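Local coordinates for coiled-coil and C2 domain-containing protein 1-like (Drosophila melanogaster, PDB 6EI6) that binds monophosphorylated phosphatidylinositols and regulates the ESCRT pathway in endosomal sorting, binding the ESCRT-III core component shrub directly and blocking access to its polymerisation surface, at residues 215-218 with 219-222. Residues are numbered along the deposited sequence; the frame is centred on the assembly and turned at random.
Sequences VKLQ and PLET. With SO4 (sulfate ion), chain C.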
loop_
_atom_site.group_PDB
_atom_site.type_symbol
_atom_site.label_atom_id
_atom_site.label_comp_id
_atom_site.label_asym_id
_atom_site.label_seq_id
_atom_site.Cartn_x
_atom_site.Cartn_y
_atom_site.Cartn_z
ATOM N N VAL A 215 0.446 -9.510 -5.978
ATOM C CA VAL A 215 0.440 -8.412 -5.010
ATOM C C VAL A 215 -1.000 -8.018 -4.682
ATOM O O VAL A 215 -1.748 -7.573 -5.563
ATOM C CB VAL A 215 1.230 -7.212 -5.540
ATOM C CG1 VAL A 215 1.184 -6.076 -4.532
ATOM C CG2 VAL A 215 2.657 -7.650 -5.850
ATOM N N LYS A 216 -1.389 -8.193 -3.419
ATOM C CA LYS A 216 -2.731 -7.824 -2.972
ATOM C C LYS A 216 -2.931 -6.309 -3.036
ATOM O O LYS A 216 -2.039 -5.530 -2.687
ATOM C CB LYS A 216 -2.972 -8.304 -1.539
ATOM C CG LYS A 216 -3.010 -9.794 -1.383
ATOM C CD LYS A 216 -4.089 -10.376 -2.268
ATOM C CE LYS A 216 -4.846 -11.450 -1.535
ATOM N NZ LYS A 216 -5.960 -11.941 -2.389
ATOM N N LEU A 217 -4.120 -5.892 -3.459
ATOM C CA LEU A 217 -4.397 -4.469 -3.607
ATOM C C LEU A 217 -4.828 -3.792 -2.302
ATOM O O LEU A 217 -4.846 -2.554 -2.240
ATOM C CB LEU A 217 -5.471 -4.272 -4.687
ATOM C CG LEU A 217 -4.978 -4.418 -6.131
ATOM C CD1 LEU A 217 -6.134 -4.458 -7.112
ATOM C CD2 LEU A 217 -4.005 -3.290 -6.482
ATOM N N GLN A 218 -5.141 -4.560 -1.259
ATOM C CA GLN A 218 -5.851 -3.989 -0.121
ATOM C C GLN A 218 -5.095 -2.897 0.642
ATOM O O GLN A 218 -5.777 -2.021 1.195
ATOM C CB GLN A 218 -6.314 -5.120 0.819
ATOM C CG GLN A 218 -5.397 -5.409 1.977
ATOM C CD GLN A 218 -5.629 -4.502 3.167
ATOM O OE1 GLN A 218 -6.772 -4.143 3.466
ATOM N NE2 GLN A 218 -4.541 -4.110 3.842
ATOM N N PRO A 219 -3.747 -2.863 0.717
ATOM C CA PRO A 219 -3.096 -1.672 1.294
ATOM C C PRO A 219 -3.550 -0.358 0.686
ATOM O O PRO A 219 -3.424 0.684 1.342
ATOM C CB PRO A 219 -1.607 -1.916 1.015
ATOM C CG PRO A 219 -1.464 -3.382 1.073
ATOM C CD PRO A 219 -2.754 -3.932 0.458
ATOM N N LEU A 220 -4.034 -0.358 -0.560
ATOM C CA LEU A 220 -4.464 0.877 -1.198
ATOM C C LEU A 220 -5.794 1.386 -0.644
ATOM O O LEU A 220 -6.237 2.480 -1.029
ATOM C CB LEU A 220 -4.543 0.694 -2.721
ATOM C CG LEU A 220 -3.141 0.481 -3.310
ATOM C CD1 LEU A 220 -3.203 0.269 -4.795
ATOM C CD2 LEU A 220 -2.164 1.601 -2.982
ATOM N N GLU A 221 -6.425 0.637 0.266
ATOM C CA GLU A 221 -7.636 1.128 0.917
ATOM C C GLU A 221 -7.329 2.311 1.823
ATOM O O GLU A 221 -8.121 3.263 1.907
ATOM C CB GLU A 221 -8.287 0.013 1.724
ATOM C CG GLU A 221 -9.018 -0.991 0.884
ATOM C CD GLU A 221 -9.849 -1.916 1.725
ATOM O OE1 GLU A 221 -9.429 -2.183 2.879
ATOM O OE2 GLU A 221 -10.921 -2.356 1.231
ATOM N N THR A 222 -6.185 2.268 2.509
ATOM C CA THR A 222 -5.781 3.341 3.400
ATOM C C THR A 222 -4.462 3.983 3.029
ATOM O O THR A 222 -4.115 4.998 3.636
ATOM C CB THR A 222 -5.688 2.850 4.850
ATOM O OG1 THR A 222 -4.634 1.894 4.962
ATOM C CG2 THR A 222 -6.991 2.218 5.277
HETATM S S SO4 C . -6.507 -12.772 -6.465
HETATM O O1 SO4 C . -6.882 -11.758 -7.467
HETATM O O2 SO4 C . -7.689 -13.227 -5.713
HETATM O O3 SO4 C . -5.518 -12.193 -5.538
HETATM O O4 SO4 C . -5.939 -13.932 -7.166
#
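P219 follows Q218 where the chain, having left strand 208-216 of the C2 domain, turns tightly. Its ring reaches back along the backbone, CD lying 3.6 Å from the carbonyl O of K216, while the Q218 and P219 side chains cross at about a right angle. L220 closes the first turn: its N donates to the O of L217 at 2.9 Å, with an N-H...O angle of 158°. The two leucines also meet through methyls, CD2 of L217 to CD1 of L220 at 4.0 Å. Both put CG anti to their own carbonyl carbon, and both side chains reach I247 and F188, joining the turn to the sandwich core and helix 182-190. E221 adds the next bond, N to the O of Q218 at 2.9 Å and nearly straight (166°), although the donor stands above the carbonyl plane. These two i to i+3 bonds overlap, so the chain turns twice in succession. Beyond CG the E221 chain is extended, and OE2 forms a salt bridge with K189 on helix 182-190. With an alanine at this position the carboxylate is gone, and K189 is likely to lose its salt-bridge mate, leaving the turn tied less firmly to that helix. T222 N returns only a weak bond to P219 O, at 3.4 Å. Back on the strand, K216 NZ donates to O3 of a sulfate, probably from the crystallisation liquor, at 3.2 Å, and also bonds R190 O. The chemistry thus divides: backbone bonds set the turn's curvature, leucines fasten one side to the core, and charged ends bind residues of helix 182-190.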